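Local coordinates for Lmo2184 protein (PDB 5JOQ), which probably binds heme as the membrane-anchored lipoprotein receptor of an ABC-type iron uptake system, at residues I44-V56 with I130-A143. Sequence-based numbering, arbitrary orientation.
Sequences ITEIMDKLDLPLV and IKNLGAKFDRIEEA
Arg139 grips Asp52 O side-on with two guanidinium nitrogens: NE donates over 3.1 Å to Asp52 O and NH2 over 3.0 Å to the same oxygen, each bent to 147° at the hydrogen. Asp52 O lies in the guanidinium plane, yet both nitrogens come from one face of its carbonyl, NE well above that plane and NH2 tilted only 25° from it. Arg139 NH1 donates to Asp138 O at 3.1 Å, so each of the three nitrogens has a backbone acceptor, which should restrain the group's rotation. Leu53 CD2 lies over the centre of one guanidinium face, 3.7 Å from Arg139 CZ. Asp52 leaves helical geometry at positive phi in a Schellman motif, with Leu53 N bonded to Met48 O and Asp52 N to Asp49 O.

Two waters satisfy further acceptors: one donates to Lys50 O and Glu142 O, the other to Asp52 OD2 and Glu142 OE2, probably easing the approach of these carboxylates; Asp52 OD1 forms a salt bridge with Arg68. On the apolar side, Leu51 splits its methyls, CD1 lying 3.8 Å from Leu133 CB while CD2 packs on Ala143. Met48, bent at chi2 and chi3, brings CE within 3.8 Å of Leu133 CD1.

Helical segments 44-50 and 130-136 cross at -54°, their axes 11.3 Å apart at closest approach; strand 93-97 touches Met48 and Leu133 through Leu95, strand 37-39 meets Phe137, and helix 140-161 packs on Ile130.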
ATOM      1  N   ILE A  44      16.834   0.061 -14.668  1.00 16.65           N
ATOM      2  CA  ILE A  44      17.665   0.586 -15.759  1.00 16.14           C
ATOM      3  C   ILE A  44      18.809   1.410 -15.193  1.00 18.32           C
ATOM      4  O   ILE A  44      19.941   1.353 -15.697  1.00 17.59           O
ATOM      5  CB  ILE A  44      16.812   1.408 -16.755  1.00 16.88           C
ATOM      6  CG1 ILE A  44      15.867   0.473 -17.533  1.00 15.73           C
ATOM      7  CG2 ILE A  44      17.705   2.225 -17.731  1.00 12.47           C
ATOM      8  CD1 ILE A  44      14.691   1.237 -18.162  1.00 18.13           C
ATOM      9  N   THR A  45      18.538   2.186 -14.130  1.00 16.72           N
ATOM     10  CA  THR A  45      19.577   3.016 -13.527  1.00 17.90           C
ATOM     11  C   THR A  45      20.736   2.162 -13.033  1.00 18.04           C
ATOM     12  O   THR A  45      21.905   2.547 -13.166  1.00 20.35           O
ATOM     13  CB  THR A  45      18.996   3.836 -12.355  1.00 22.26           C
ATOM     14  OG1 THR A  45      17.935   4.687 -12.818  1.00 20.33           O
ATOM     15  CG2 THR A  45      20.072   4.733 -11.781  1.00 22.27           C
ATOM     16  N   GLU A  46      20.427   1.005 -12.442  1.00 16.00           N
ATOM     17  CA  GLU A  46      21.469   0.075 -11.996  1.00 19.38           C
ATOM     18  C   GLU A  46      22.282  -0.470 -13.172  1.00 20.38           C
ATOM     19  O   GLU A  46      23.510  -0.646 -13.071  1.00 19.12           O
ATOM     20  CB  GLU A  46      20.826  -1.069 -11.211  1.00 15.38           C
ATOM     21  CG  GLU A  46      20.154  -0.566  -9.900  1.00 17.05           C
ATOM     22  CD  GLU A  46      19.335  -1.659  -9.200  1.00 24.58           C
ATOM     23  OE1 GLU A  46      18.928  -2.657  -9.857  1.00 26.01           O
ATOM     24  OE2 GLU A  46      19.104  -1.504  -7.982  1.00 24.93           O
ATOM     25  N   ILE A  47      21.620  -0.751 -14.292  1.00 13.83           N
ATOM     26  CA  ILE A  47      22.355  -1.199 -15.476  1.00 13.54           C
ATOM     27  C   ILE A  47      23.276  -0.091 -15.975  1.00 18.80           C
ATOM     28  O   ILE A  47      24.430  -0.343 -16.334  1.00 16.65           O
ATOM     29  CB  ILE A  47      21.375  -1.685 -16.561  1.00 12.35           C
ATOM     30  CG1 ILE A  47      20.831  -3.076 -16.164  1.00 13.73           C
ATOM     31  CG2 ILE A  47      22.087  -1.751 -17.940  1.00 12.39           C
ATOM     32  CD1 ILE A  47      19.571  -3.491 -16.940  1.00 12.11           C
ATOM     33  N   MET A  48      22.784   1.152 -16.009  1.00 14.76           N
ATOM     34  CA  MET A  48      23.623   2.264 -16.463  1.00 17.05           C
ATOM     35  C   MET A  48      24.873   2.413 -15.591  1.00 17.94           C
ATOM     36  O   MET A  48      25.969   2.727 -16.087  1.00 18.53           O
ATOM     37  CB  MET A  48      22.795   3.555 -16.443  1.00 19.83           C
ATOM     38  CG  MET A  48      21.619   3.581 -17.401  1.00 18.16           C
ATOM     39  SD  MET A  48      22.221   3.783 -19.087  1.00 28.96           S
ATOM     40  CE  MET A  48      21.870   2.211 -19.653  1.00 16.31           C
ATOM     41  N   ASP A  49      24.732   2.175 -14.287  1.00 17.58           N
ATOM     42  CA  ASP A  49      25.893   2.221 -13.404  1.00 20.00           C
ATOM     43  C   ASP A  49      26.916   1.145 -13.770  1.00 19.69           C
ATOM     44  O   ASP A  49      28.123   1.406 -13.783  1.00 20.73           O
ATOM     45  CB  ASP A  49      25.436   2.071 -11.950  1.00 21.85           C
ATOM     46  CG  ASP A  49      26.610   2.019 -10.967  1.00 28.56           C
ATOM     47  OD1 ASP A  49      27.425   2.972 -10.958  1.00 28.25           O
ATOM     48  OD2 ASP A  49      26.709   1.031 -10.208  1.00 30.47           O
ATOM     49  N   LYS A  50      26.458  -0.088 -14.014  1.00 18.03           N
ATOM     50  CA  LYS A  50      27.383  -1.160 -14.382  1.00 21.63           C
ATOM     51  C   LYS A  50      28.023  -0.891 -15.731  1.00 22.33           C
ATOM     52  O   LYS A  50      29.136  -1.364 -15.980  1.00 22.90           O
ATOM     53  CB  LYS A  50      26.667  -2.516 -14.424  1.00 18.01           C
ATOM     54  CG  LYS A  50      26.125  -2.978 -13.045  1.00 19.98           C
ATOM     55  CD  LYS A  50      27.226  -3.317 -12.067  1.00 26.52           C
ATOM     56  CE  LYS A  50      26.581  -3.827 -10.738  1.00 30.95           C
ATOM     57  NZ  LYS A  50      27.490  -3.692  -9.575  1.00 34.38           N
ATOM     58  N   LEU A  51      27.333  -0.150 -16.611  1.00 17.34           N
ATOM     59  CA  LEU A  51      27.897   0.226 -17.904  1.00 20.48           C
ATOM     60  C   LEU A  51      28.765   1.469 -17.836  1.00 20.26           C
ATOM     61  O   LEU A  51      29.313   1.888 -18.870  1.00 20.83           O
ATOM     62  CB  LEU A  51      26.774   0.437 -18.929  1.00 17.71           C
ATOM     63  CG  LEU A  51      25.960  -0.828 -19.269  1.00 20.84           C
ATOM     64  CD1 LEU A  51      24.988  -0.545 -20.407  1.00 17.99           C
ATOM     65  CD2 LEU A  51      26.841  -2.054 -19.616  1.00 20.66           C
ATOM     66  N   ASP A  52      28.892   2.084 -16.660  1.00 18.36           N
ATOM     67  CA  ASP A  52      29.746   3.259 -16.478  1.00 21.80           C
ATOM     68  C   ASP A  52      29.302   4.409 -17.386  1.00 24.35           C
ATOM     69  O   ASP A  52      30.117   5.076 -18.038  1.00 23.62           O
ATOM     70  CB  ASP A  52      31.214   2.892 -16.729  1.00 25.18           C
ATOM     71  CG  ASP A  52      32.194   4.004 -16.323  1.00 31.84           C
ATOM     72  OD1 ASP A  52      31.824   4.937 -15.569  1.00 29.70           O
ATOM     73  OD2 ASP A  52      33.364   3.926 -16.756  1.00 33.78           O
ATOM     74  N   LEU A  53      27.984   4.657 -17.413  1.00 22.46           N
ATOM     75  CA  LEU A  53      27.401   5.721 -18.212  1.00 19.74           C
ATOM     76  C   LEU A  53      26.868   6.842 -17.326  1.00 24.38           C
ATOM     77  O   LEU A  53      26.182   6.567 -16.338  1.00 24.64           O
ATOM     78  CB  LEU A  53      26.262   5.165 -19.071  1.00 18.45           C
ATOM     79  CG  LEU A  53      26.777   4.365 -20.282  1.00 17.60           C
ATOM     80  CD1 LEU A  53      25.665   3.529 -20.885  1.00 17.17           C
ATOM     81  CD2 LEU A  53      27.395   5.329 -21.328  1.00 18.49           C
ATOM     82  N   PRO A  54      27.133   8.103 -17.658  1.00 24.70           N
ATOM     83  CA  PRO A  54      26.497   9.202 -16.927  1.00 27.49           C
ATOM     84  C   PRO A  54      25.033   9.335 -17.333  1.00 26.11           C
ATOM     85  O   PRO A  54      24.614   8.914 -18.417  1.00 25.16           O
ATOM     86  CB  PRO A  54      27.316  10.428 -17.339  1.00 29.23           C
ATOM     87  CG  PRO A  54      27.856  10.091 -18.671  1.00 30.95           C
ATOM     88  CD  PRO A  54      28.023   8.588 -18.728  1.00 27.53           C
ATOM     89  N   LEU A  55      24.248   9.911 -16.427  1.00 24.01           N
ATOM     90  CA  LEU A  55      22.828  10.163 -16.651  1.00 24.64           C
ATOM     91  C   LEU A  55      22.520  11.640 -16.429  1.00 29.99           C
ATOM     92  O   LEU A  55      23.119  12.282 -15.558  1.00 27.75           O
ATOM     93  CB  LEU A  55      21.961   9.328 -15.702  1.00 24.74           C
ATOM     94  CG  LEU A  55      22.072   7.811 -15.850  1.00 21.25           C
ATOM     95  CD1 LEU A  55      21.240   7.141 -14.772  1.00 21.21           C
ATOM     96  CD2 LEU A  55      21.574   7.369 -17.227  1.00 23.14           C
ATOM     97  N   VAL A  56      21.566  12.175 -17.210  1.00 28.87           N
ATOM     98  CA  VAL A  56      20.981  13.477 -16.893  1.00 30.62           C
ATOM     99  C   VAL A  56      19.641  13.351 -16.164  1.00 28.96           C
ATOM    100  O   VAL A  56      19.201  14.321 -15.536  1.00 30.64           O
ATOM    101  CB  VAL A  56      20.819  14.369 -18.152  1.00 31.02           C
ATOM    102  CG1 VAL A  56      22.182  14.615 -18.810  1.00 32.54           C
ATOM    103  CG2 VAL A  56      19.837  13.763 -19.152  1.00 29.03           C
ATOM    104  N   ILE A 130      20.968  -5.415 -22.605  1.00 10.96           N
ATOM    105  CA  ILE A 130      22.261  -4.972 -22.069  1.00 11.78           C
ATOM    106  C   ILE A 130      23.312  -4.944 -23.180  1.00 12.38           C
ATOM    107  O   ILE A 130      24.055  -3.960 -23.342  1.00 11.92           O
ATOM    108  CB  ILE A 130      22.679  -5.882 -20.895  1.00 11.29           C
ATOM    109  CG1 ILE A 130      21.817  -5.570 -19.654  1.00 10.03           C
ATOM    110  CG2 ILE A 130      24.183  -5.733 -20.602  1.00 11.63           C
ATOM    111  CD1 ILE A 130      21.925  -6.697 -18.512  1.00 10.30           C
ATOM    112  N   LYS A 131      23.367  -6.008 -23.985  1.00 13.11           N
ATOM    113  CA  LYS A 131      24.258  -6.011 -25.146  1.00 13.02           C
ATOM    114  C   LYS A 131      23.982  -4.809 -26.053  1.00 13.81           C
ATOM    115  O   LYS A 131      24.912  -4.142 -26.532  1.00 15.66           O
ATOM    116  CB  LYS A 131      24.075  -7.330 -25.913  1.00 10.73           C
ATOM    117  CG  LYS A 131      24.822  -7.421 -27.258  1.00 12.30           C
ATOM    118  CD  LYS A 131      24.548  -8.794 -27.972  1.00 12.48           C
ATOM    119  CE  LYS A 131      25.303  -8.943 -29.370  1.00 15.85           C
ATOM    120  NZ  LYS A 131      25.189 -10.361 -30.015  1.00 15.86           N
ATOM    121  N   ASN A 132      22.709  -4.549 -26.349  1.00 14.03           N
ATOM    122  CA  ASN A 132      22.374  -3.476 -27.298  1.00 14.74           C
ATOM    123  C   ASN A 132      22.686  -2.087 -26.728  1.00 13.40           C
ATOM    124  O   ASN A 132      23.107  -1.183 -27.466  1.00 14.11           O
ATOM    125  CB  ASN A 132      20.902  -3.614 -27.716  1.00 19.85           C
ATOM    126  CG  ASN A 132      20.650  -4.891 -28.578  1.00 30.66           C
ATOM    127  OD1 ASN A 132      21.585  -5.496 -29.075  1.00 35.24           O
ATOM    128  ND2 ASN A 132      19.402  -5.273 -28.743  1.00 38.56           N
ATOM    129  N   LEU A 133      22.492  -1.896 -25.421  1.00 13.27           N
ATOM    130  CA  LEU A 133      22.909  -0.651 -24.771  1.00 14.72           C
ATOM    131  C   LEU A 133      24.417  -0.446 -24.861  1.00 16.59           C
ATOM    132  O   LEU A 133      24.891   0.683 -25.090  1.00 18.55           O
ATOM    133  CB  LEU A 133      22.485  -0.666 -23.292  1.00 12.28           C
ATOM    134  CG  LEU A 133      20.974  -0.513 -23.012  1.00 15.41           C
ATOM    135  CD1 LEU A 133      20.718  -0.875 -21.565  1.00 15.35           C
ATOM    136  CD2 LEU A 133      20.517   0.966 -23.355  1.00 13.84           C
ATOM    137  N   GLY A 134      25.189  -1.519 -24.659  1.00 15.15           N
ATOM    138  CA  GLY A 134      26.639  -1.443 -24.874  1.00 13.16           C
ATOM    139  C   GLY A 134      26.986  -0.936 -26.257  1.00 14.03           C
ATOM    140  O   GLY A 134      27.843  -0.053 -26.425  1.00 14.98           O
ATOM    141  N   ALA A 135      26.353  -1.514 -27.284  1.00 13.97           N
ATOM    142  CA  ALA A 135      26.608  -1.066 -28.652  1.00 16.50           C
ATOM    143  C   ALA A 135      26.146   0.371 -28.863  1.00 19.34           C
ATOM    144  O   ALA A 135      26.817   1.156 -29.534  1.00 17.25           O
ATOM    145  CB  ALA A 135      25.895  -1.980 -29.647  1.00 18.97           C
ATOM    146  N   LYS A 136      24.977   0.720 -28.324  1.00 18.78           N
ATOM    147  CA  LYS A 136      24.425   2.047 -28.597  1.00 21.95           C
ATOM    148  C   LYS A 136      25.274   3.140 -27.958  1.00 18.40           C
ATOM    149  O   LYS A 136      25.460   4.208 -28.546  1.00 18.62           O
ATOM    150  CB  LYS A 136      22.979   2.111 -28.105  1.00 24.44           C
ATOM    151  CG  LYS A 136      22.239   3.357 -28.564  1.00 41.07           C
ATOM    152  CD  LYS A 136      20.730   3.203 -28.330  1.00 50.92           C
ATOM    153  CE  LYS A 136      19.953   4.450 -28.787  1.00 56.82           C
ATOM    154  NZ  LYS A 136      20.297   4.940 -30.175  1.00 59.05           N
ATOM    155  N   PHE A 137      25.841   2.883 -26.780  1.00 16.64           N
ATOM    156  CA  PHE A 137      26.498   3.940 -26.019  1.00 20.27           C
ATOM    157  C   PHE A 137      27.989   3.695 -25.807  1.00 22.83           C
ATOM    158  O   PHE A 137      28.572   4.255 -24.871  1.00 19.49           O
ATOM    159  CB  PHE A 137      25.774   4.120 -24.680  1.00 20.47           C
ATOM    160  CG  PHE A 137      24.349   4.587 -24.829  1.00 19.33           C
ATOM    161  CD1 PHE A 137      24.073   5.838 -25.395  1.00 23.23           C
ATOM    162  CD2 PHE A 137      23.287   3.799 -24.384  1.00 22.06           C
ATOM    163  CE1 PHE A 137      22.745   6.304 -25.516  1.00 22.61           C
ATOM    164  CE2 PHE A 137      21.974   4.245 -24.511  1.00 20.97           C
ATOM    165  CZ  PHE A 137      21.709   5.506 -25.094  1.00 21.55           C
ATOM    166  N   ASP A 138      28.628   2.886 -26.665  0.59 21.23           N
ATOM    167  CA  ASP A 138      30.077   2.662 -26.617  0.59 20.65           C
ATOM    168  C   ASP A 138      30.506   2.089 -25.267  0.59 20.35           C
ATOM    169  O   ASP A 138      31.442   2.582 -24.630  0.59 20.51           O
ATOM    170  CB  ASP A 138      30.848   3.950 -26.919  0.59 23.91           C
ATOM    171  CG  ASP A 138      32.333   3.692 -27.214  0.59 25.82           C
ATOM    172  OD1 ASP A 138      32.758   2.511 -27.267  0.59 24.99           O
ATOM    173  OD2 ASP A 138      33.075   4.672 -27.412  0.59 27.83           O
ATOM    174  N   ARG A 139      29.803   1.052 -24.822  1.00 15.72           N
ATOM    175  CA  ARG A 139      30.153   0.350 -23.586  1.00 15.03           C
ATOM    176  C   ARG A 139      30.130  -1.150 -23.825  1.00 14.98           C
ATOM    177  O   ARG A 139      29.630  -1.922 -22.999  1.00 13.34           O
ATOM    178  CB  ARG A 139      29.212   0.731 -22.432  1.00 14.73           C
ATOM    179  CG  ARG A 139      29.347   2.205 -21.970  1.00 15.77           C
ATOM    180  CD  ARG A 139      30.728   2.521 -21.417  1.00 17.93           C
ATOM    181  NE  ARG A 139      30.778   3.828 -20.758  1.00 21.65           N
ATOM    182  CZ  ARG A 139      31.060   4.982 -21.372  1.00 26.00           C
ATOM    183  NH1 ARG A 139      31.285   4.994 -22.687  1.00 21.65           N
ATOM    184  NH2 ARG A 139      31.084   6.134 -20.678  1.00 26.17           N
ATOM    185  N   ILE A 140      30.658  -1.580 -24.973  1.00 16.38           N
ATOM    186  CA  ILE A 140      30.533  -2.988 -25.347  1.00 14.37           C
ATOM    187  C   ILE A 140      31.277  -3.867 -24.345  1.00 17.13           C
ATOM    188  O   ILE A 140      30.784  -4.927 -23.937  1.00 14.13           O
ATOM    189  CB  ILE A 140      31.045  -3.187 -26.789  1.00 15.94           C
ATOM    190  CG1 ILE A 140      30.071  -2.555 -27.806  1.00 16.44           C
ATOM    191  CG2 ILE A 140      31.309  -4.674 -27.114  1.00 17.01           C
ATOM    192  CD1 ILE A 140      30.599  -2.524 -29.258  1.00 18.86           C
ATOM    193  N   GLU A 141      32.489  -3.455 -23.951  1.00 15.85           N
ATOM    194  CA  GLU A 141      33.255  -4.226 -22.972  1.00 17.04           C
ATOM    195  C   GLU A 141      32.516  -4.333 -21.634  1.00 16.22           C
ATOM    196  O   GLU A 141      32.431  -5.424 -21.037  1.00 16.33           O
ATOM    197  CB  GLU A 141      34.640  -3.583 -22.794  1.00 23.89           C
ATOM    198  CG  GLU A 141      35.391  -3.373 -24.139  1.00 37.76           C
ATOM    199  CD  GLU A 141      35.247  -1.955 -24.799  1.00 42.93           C
ATOM    200  OE1 GLU A 141      34.112  -1.379 -24.898  1.00 36.66           O
ATOM    201  OE2 GLU A 141      36.312  -1.436 -25.247  1.00 44.71           O
ATOM    202  N   GLU A 142      31.946  -3.222 -21.155  1.00 17.20           N
ATOM    203  CA  GLU A 142      31.250  -3.269 -19.871  1.00 16.65           C
ATOM    204  C   GLU A 142      30.001  -4.146 -19.949  1.00 15.36           C
ATOM    205  O   GLU A 142      29.684  -4.886 -18.994  1.00 14.96           O
ATOM    206  CB  GLU A 142      30.885  -1.854 -19.422  1.00 17.67           C
ATOM    207  CG  GLU A 142      32.071  -0.990 -19.001  1.00 19.73           C
ATOM    208  CD  GLU A 142      32.768  -0.325 -20.183  1.00 23.45           C
ATOM    209  OE1 GLU A 142      32.407  -0.571 -21.358  1.00 20.95           O
ATOM    210  OE2 GLU A 142      33.697   0.442 -19.917  1.00 27.09           O
ATOM    211  N   ALA A 143      29.272  -4.076 -21.069  1.00 13.07           N
ATOM    212  CA  ALA A 143      28.058  -4.894 -21.226  1.00 17.77           C
ATOM    213  C   ALA A 143      28.396  -6.376 -21.287  1.00 15.99           C
ATOM    214  O   ALA A 143      27.684  -7.215 -20.699  1.00 14.18           O
ATOM    215  CB  ALA A 143      27.310  -4.504 -22.504  1.00 11.95           C
TER
HETATM  216  O   HOH W   1      30.164  -4.122 -16.406  1.00 20.60           O
HETATM  217  O   HOH W   2      34.231   1.309 -17.350  1.00 36.85           O